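Local coordinates for extracellular solute-binding protein, family 1 (Bifidobacterium longum subsp. infantis ATCC 15697, PDB 3QUF) that probably captures a small solute outside the cell and delivers it to a membrane transporter, as a family 1 extracellular solute-binding protein, at residues A[217-220]-A[221-225]; A[195-198]-A[199-203]. One frame throughout, in Å; residues are numbered along the deposited sequence.

Contact 1. Residues A[217-220]-A[221-225]; sequences TFTK and DWTPV
Thr217 caps the short helix 218-221, whose first turn is closed by Asp221 N donating to Thr217 O (3.0 Å) and Trp222 N to Phe218 O (2.8 Å). As the N-cap, Thr217 also accepts through its OG1 from Lys220 N at 2.9 Å. Phe218 O is gripped twice, since Thr223 N also reaches it (3.2 Å), almost straight on to the carbonyl. Four residues apart, Phe218 and Trp222 point the same way, each with CG beside its backbone N (chi1 -65° and -77°). They form a T-shaped pair: the Phe218 edge carrying CD1 and CE1 stands on the indole face, ring planes at 85°, with CD1 over the centre of the indole and 3.5 Å from Trp222 CD2. Ile211 touches both side chains, and Trp222 NE1 is held by Asp208. Pro224 sets its CD 3.4 Å from Lys220 O. Thr219 uses its own hydroxyl for Asp405 on helix 397-408, while its carbonyl is taken from the side by the next threonine: Thr223 OG1 donates to Thr219 O at 2.6 Å.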
ATOM      1  N   THR A 217      -3.637  -6.414 -20.758  1.00 20.64           N
ATOM      2  CA  THR A 217      -2.287  -6.926 -20.602  1.00 21.60           C
ATOM      3  C   THR A 217      -1.355  -5.816 -20.125  1.00 20.66           C
ATOM      4  O   THR A 217      -1.666  -4.651 -20.237  1.00 20.21           O
ATOM      5  CB  THR A 217      -1.730  -7.476 -21.927  1.00 23.66           C
ATOM      6  OG1 THR A 217      -1.603  -6.415 -22.895  1.00 23.66           O
ATOM      7  CG2 THR A 217      -2.620  -8.636 -22.451  1.00 24.48           C
ATOM      8  N   PHE A 218      -0.209  -6.200 -19.601  1.00 20.40           N
ATOM      9  CA  PHE A 218       0.844  -5.221 -19.301  1.00 19.61           C
ATOM     10  C   PHE A 218       1.282  -4.479 -20.571  1.00 20.14           C
ATOM     11  O   PHE A 218       1.547  -3.279 -20.550  1.00 19.20           O
ATOM     12  CB  PHE A 218       2.036  -5.901 -18.620  1.00 19.86           C
ATOM     13  CG  PHE A 218       1.726  -6.457 -17.266  1.00 17.33           C
ATOM     14  CD1 PHE A 218       1.676  -5.632 -16.156  1.00 16.39           C
ATOM     15  CD2 PHE A 218       1.480  -7.822 -17.083  1.00 17.67           C
ATOM     16  CE1 PHE A 218       1.365  -6.130 -14.936  1.00 17.43           C
ATOM     17  CE2 PHE A 218       1.157  -8.327 -15.855  1.00 16.86           C
ATOM     18  CZ  PHE A 218       1.120  -7.479 -14.750  1.00 16.78           C
ATOM     19  N   THR A 219       1.377  -5.191 -21.697  1.00 21.00           N
ATOM     20  CA  THR A 219       1.721  -4.539 -22.945  1.00 22.44           C
ATOM     21  C   THR A 219       0.750  -3.445 -23.317  1.00 21.76           C
ATOM     22  O   THR A 219       1.170  -2.392 -23.785  1.00 23.10           O
ATOM     23  CB  THR A 219       1.829  -5.568 -24.081  1.00 23.74           C
ATOM     24  OG1 THR A 219       2.889  -6.464 -23.748  1.00 26.45           O
ATOM     25  CG2 THR A 219       2.133  -4.878 -25.426  1.00 25.96           C
ATOM     26  N   LYS A 220      -0.538  -3.674 -23.104  1.00 21.66           N
ATOM     27  CA  LYS A 220      -1.534  -2.624 -23.418  1.00 22.82           C
ATOM     28  C   LYS A 220      -1.452  -1.447 -22.449  1.00 21.94           C
ATOM     29  O   LYS A 220      -1.430  -0.277 -22.864  1.00 22.84           O
ATOM     30  CB  LYS A 220      -2.958  -3.181 -23.435  1.00 23.97           C
ATOM     31  CG  LYS A 220      -3.293  -4.057 -24.668  1.00 29.55           C
ATOM     32  CD  LYS A 220      -4.715  -4.667 -24.532  1.00 36.17           C
ATOM     33  CE  LYS A 220      -4.910  -6.020 -25.286  1.00 40.13           C
ATOM     34  NZ  LYS A 220      -5.853  -6.985 -24.550  1.00 39.93           N
ATOM     35  N   ASP A 221      -1.419  -1.753 -21.150  1.00 20.62           N
ATOM     36  CA  ASP A 221      -1.645  -0.700 -20.138  1.00 20.43           C
ATOM     37  C   ASP A 221      -0.422  -0.176 -19.428  1.00 19.05           C
ATOM     38  O   ASP A 221      -0.403   0.992 -19.047  1.00 20.15           O
ATOM     39  CB  ASP A 221      -2.692  -1.153 -19.136  1.00 20.27           C
ATOM     40  CG  ASP A 221      -4.103  -1.012 -19.673  1.00 22.51           C
ATOM     41  OD1 ASP A 221      -4.426   0.007 -20.368  1.00 22.64           O
ATOM     42  OD2 ASP A 221      -4.869  -1.936 -19.400  1.00 23.53           O
ATOM     43  N   TRP A 222       0.586  -1.007 -19.198  1.00 18.11           N
ATOM     44  CA  TRP A 222       1.771  -0.523 -18.529  1.00 16.57           C
ATOM     45  C   TRP A 222       2.744   0.135 -19.499  1.00 16.84           C
ATOM     46  O   TRP A 222       3.487   1.007 -19.090  1.00 16.71           O
ATOM     47  CB  TRP A 222       2.485  -1.618 -17.747  1.00 16.63           C
ATOM     48  CG  TRP A 222       1.824  -1.966 -16.418  1.00 14.44           C
ATOM     49  CD1 TRP A 222       0.477  -1.988 -16.138  1.00 14.75           C
ATOM     50  CD2 TRP A 222       2.481  -2.322 -15.189  1.00 14.88           C
ATOM     51  NE1 TRP A 222       0.274  -2.371 -14.837  1.00 15.25           N
ATOM     52  CE2 TRP A 222       1.483  -2.591 -14.237  1.00 14.98           C
ATOM     53  CE3 TRP A 222       3.811  -2.473 -14.820  1.00 14.60           C
ATOM     54  CZ2 TRP A 222       1.777  -2.974 -12.916  1.00 13.97           C
ATOM     55  CZ3 TRP A 222       4.110  -2.876 -13.509  1.00 17.02           C
ATOM     56  CH2 TRP A 222       3.085  -3.113 -12.576  1.00 16.02           C
ATOM     57  N   THR A 223       2.729  -0.284 -20.771  1.00 17.61           N
ATOM     58  CA  THR A 223       3.654   0.322 -21.763  1.00 18.27           C
ATOM     59  C   THR A 223       3.639   1.833 -21.776  1.00 18.66           C
ATOM     60  O   THR A 223       4.690   2.447 -21.680  1.00 19.78           O
ATOM     61  CB  THR A 223       3.433  -0.208 -23.186  1.00 19.06           C
ATOM     62  OG1 THR A 223       3.611  -1.617 -23.172  1.00 20.81           O
ATOM     63  CG2 THR A 223       4.425   0.419 -24.139  1.00 19.43           C
ATOM     64  N   PRO A 224       2.447   2.452 -21.874  1.00 19.08           N
ATOM     65  CA  PRO A 224       2.417   3.922 -21.922  1.00 19.56           C
ATOM     66  C   PRO A 224       2.929   4.593 -20.662  1.00 18.56           C
ATOM     67  O   PRO A 224       3.450   5.701 -20.715  1.00 19.42           O
ATOM     68  CB  PRO A 224       0.945   4.257 -22.122  1.00 20.37           C
ATOM     69  CG  PRO A 224       0.179   3.038 -21.770  1.00 19.99           C
ATOM     70  CD  PRO A 224       1.107   1.854 -22.014  1.00 20.35           C
ATOM     71  N   VAL A 225       2.795   3.904 -19.541  1.00 17.36           N
ATOM     72  CA  VAL A 225       3.278   4.429 -18.272  1.00 16.84           C
ATOM     73  C   VAL A 225       4.776   4.283 -18.197  1.00 16.17           C
ATOM     74  O   VAL A 225       5.482   5.230 -17.846  1.00 18.23           O
ATOM     75  CB  VAL A 225       2.549   3.782 -17.070  1.00 16.61           C
ATOM     76  CG1 VAL A 225       2.985   4.448 -15.712  1.00 17.72           C
ATOM     77  CG2 VAL A 225       1.041   3.899 -17.260  1.00 16.85           C
TER

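Contact 2. Residues A[195-198]-A[199-203]; sequences ASYY and GEQGK
The Gln201 amide stands over one face of the Tyr197 ring, its NE2 3.6 Å from Tyr197 CE2 and displaced toward the rim. Amide and ring planes are steeply inclined, 75° apart, so the nitrogen and not the flat of the amide meets the ring. The same NE2 donates to Tyr197 O at 3.0 Å along a nearly straight N-H (168°); the oxygen lies in the amide plane of Gln201, but the donor sits above the carbonyl plane. One nitrogen thus binds the residue's backbone while resting on its ring, which fixes the turn of the amide. Beside it, Lys203 lays its aliphatic chain against Tyr198, with CD 3.6 Å from Tyr198 CD1, before bending at its last torsion toward a salt bridge with Asp210. With CG beside its backbone N (chi1 -70°), the extended Glu200 chain runs back along the helix, its CG 3.1 Å from Ser196 O. The serine OG is engaged by Gly292 and Tyr287, and the carboxylate reaches Ser288 through OE1. Replacing Glu200 by an alanine is likely to leave the Ser288 hydroxyl without its carboxylate mate and to remove the chain that lies against Ser196 O. The backbone carries the helical pattern onward: Gly199 N donates to Ala195 O (2.7 Å) and Glu200 N to Ser196 O (2.8 Å). Gly202, with positive phi, then breaks the helical path; a CB at these backbone angles would collide with the carbonyl O of Gln201. Lys203 N turns back to Tyr198 O (3.3 Å) and Gly202 N to Gly199 O (2.9 Å), the second bond closing a type I beta turn. Together with the positive phi of Gly202, such bonds back into the last turn make the Schellman motif that ends helix 188-199.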
ATOM      1  N   ALA A 195      -1.082   4.782 -11.217  1.00 11.77           N
ATOM      2  CA  ALA A 195      -2.335   4.996 -10.510  1.00 13.19           C
ATOM      3  C   ALA A 195      -3.091   6.125 -11.221  1.00 13.42           C
ATOM      4  O   ALA A 195      -4.286   6.028 -11.459  1.00 13.67           O
ATOM      5  CB  ALA A 195      -2.093   5.335  -9.050  1.00 11.74           C
ATOM      6  N   SER A 196      -2.362   7.161 -11.600  1.00 13.86           N
ATOM      7  CA  SER A 196      -2.963   8.290 -12.324  1.00 14.11           C
ATOM      8  C   SER A 196      -3.442   7.887 -13.691  1.00 14.33           C
ATOM      9  O   SER A 196      -4.535   8.283 -14.116  1.00 15.63           O
ATOM     10  CB  SER A 196      -1.957   9.408 -12.420  1.00 14.88           C
ATOM     11  OG  SER A 196      -2.413  10.513 -13.210  1.00 15.24           O
ATOM     12  N   TYR A 197      -2.623   7.144 -14.427  1.00 13.89           N
ATOM     13  CA  TYR A 197      -3.026   6.612 -15.730  1.00 15.01           C
ATOM     14  C   TYR A 197      -4.385   5.970 -15.693  1.00 14.80           C
ATOM     15  O   TYR A 197      -5.202   6.212 -16.573  1.00 16.38           O
ATOM     16  CB  TYR A 197      -1.969   5.616 -16.274  1.00 14.68           C
ATOM     17  CG  TYR A 197      -2.395   4.794 -17.456  1.00 16.89           C
ATOM     18  CD1 TYR A 197      -2.250   5.278 -18.751  1.00 18.44           C
ATOM     19  CD2 TYR A 197      -2.905   3.520 -17.284  1.00 15.93           C
ATOM     20  CE1 TYR A 197      -2.623   4.530 -19.826  1.00 19.61           C
ATOM     21  CE2 TYR A 197      -3.271   2.744 -18.392  1.00 15.86           C
ATOM     22  CZ  TYR A 197      -3.123   3.278 -19.654  1.00 17.07           C
ATOM     23  OH  TYR A 197      -3.500   2.520 -20.745  1.00 19.73           O
ATOM     24  N   TYR A 198      -4.632   5.170 -14.664  1.00 14.04           N
ATOM     25  CA  TYR A 198      -5.898   4.514 -14.487  1.00 14.68           C
ATOM     26  C   TYR A 198      -6.969   5.426 -13.907  1.00 15.27           C
ATOM     27  O   TYR A 198      -8.134   5.419 -14.372  1.00 15.68           O
ATOM     28  CB  TYR A 198      -5.706   3.312 -13.563  1.00 14.50           C
ATOM     29  CG  TYR A 198      -4.983   2.115 -14.122  1.00 13.05           C
ATOM     30  CD1 TYR A 198      -5.363   1.542 -15.344  1.00 14.36           C
ATOM     31  CD2 TYR A 198      -3.983   1.494 -13.387  1.00 12.99           C
ATOM     32  CE1 TYR A 198      -4.768   0.390 -15.813  1.00 13.57           C
ATOM     33  CE2 TYR A 198      -3.386   0.324 -13.866  1.00 13.19           C
ATOM     34  CZ  TYR A 198      -3.803  -0.239 -15.054  1.00 15.39           C
ATOM     35  OH  TYR A 198      -3.222  -1.416 -15.521  1.00 16.64           O
ATOM     36  N   GLY A 199      -6.602   6.217 -12.901  1.00 15.54           N
ATOM     37  CA  GLY A 199      -7.565   7.034 -12.182  1.00 15.45           C
ATOM     38  C   GLY A 199      -8.139   8.107 -13.091  1.00 16.96           C
ATOM     39  O   GLY A 199      -9.328   8.457 -12.976  1.00 18.96           O
ATOM     40  N   GLU A 200      -7.327   8.606 -14.009  1.00 18.31           N
ATOM     41  CA  GLU A 200      -7.783   9.632 -14.958  1.00 19.61           C
ATOM     42  C   GLU A 200      -8.851   9.100 -15.887  1.00 21.68           C
ATOM     43  O   GLU A 200      -9.636   9.897 -16.424  1.00 23.55           O
ATOM     44  CB  GLU A 200      -6.602  10.193 -15.763  1.00 19.21           C
ATOM     45  CG  GLU A 200      -5.628  11.070 -14.925  1.00 19.81           C
ATOM     46  CD  GLU A 200      -4.453  11.567 -15.708  1.00 20.12           C
ATOM     47  OE1 GLU A 200      -4.303  11.163 -16.890  1.00 22.56           O
ATOM     48  OE2 GLU A 200      -3.700  12.418 -15.186  1.00 19.33           O
ATOM     49  N   GLN A 201      -8.878   7.777 -16.089  1.00 20.86           N
ATOM     50  CA  GLN A 201      -9.921   7.108 -16.843  1.00 23.10           C
ATOM     51  C   GLN A 201     -11.172   6.802 -16.037  1.00 23.03           C
ATOM     52  O   GLN A 201     -12.085   6.168 -16.564  1.00 26.11           O
ATOM     53  CB  GLN A 201      -9.416   5.792 -17.381  1.00 22.43           C
ATOM     54  CG  GLN A 201      -8.185   5.882 -18.224  1.00 24.51           C
ATOM     55  CD  GLN A 201      -7.742   4.512 -18.657  1.00 26.57           C
ATOM     56  OE1 GLN A 201      -8.468   3.806 -19.377  1.00 30.81           O
ATOM     57  NE2 GLN A 201      -6.555   4.138 -18.277  1.00 23.69           N
ATOM     58  N   GLY A 202     -11.203   7.167 -14.758  1.00 22.45           N
ATOM     59  CA  GLY A 202     -12.363   6.892 -13.888  1.00 22.00           C
ATOM     60  C   GLY A 202     -12.266   5.615 -13.067  1.00 20.88           C
ATOM     61  O   GLY A 202     -13.211   5.239 -12.323  1.00 22.16           O
ATOM     62  N   LYS A 203     -11.124   4.950 -13.133  1.00 19.52           N
ATOM     63  CA  LYS A 203     -10.944   3.730 -12.354  1.00 17.70           C
ATOM     64  C   LYS A 203     -10.696   4.014 -10.882  1.00 16.51           C
ATOM     65  O   LYS A 203     -10.222   5.090 -10.537  1.00 16.46           O
ATOM     66  CB  LYS A 203      -9.827   2.844 -12.943  1.00 18.21           C
ATOM     67  CG  LYS A 203     -10.126   2.323 -14.366  1.00 21.18           C
ATOM     68  CD  LYS A 203      -8.979   1.425 -14.870  1.00 22.61           C
ATOM     69  CE  LYS A 203      -9.325   0.589 -16.132  1.00 27.84           C
ATOM     70  NZ  LYS A 203     -10.389  -0.483 -15.864  1.00 28.19           N
TER

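In the fold
Contact 2 ends helix 188-199, and contact 1, later in the chain, brings Asp221, Trp222 and Val225 against that helix; their centres are about 13 Å apart. Asp221 OD1 and Tyr197 OH, 2.7 Å apart, make a probable hydrogen bond that joins the two contacts. Close by, Val225 CG2 packs on Tyr197 CG at 3.6 Å. A second junction gathers at Asp208, whose OD1 binds both Tyr198 OH and Trp222 NE1; these two lie 3.7 Å from each other. The centres of contacts 1 and 2 sit about 21 and 17 Å from the chain's centre, on the same side of it. Nothing in either arrangement identifies a ligand site: both are structural packing among helices of this solute-binding fold.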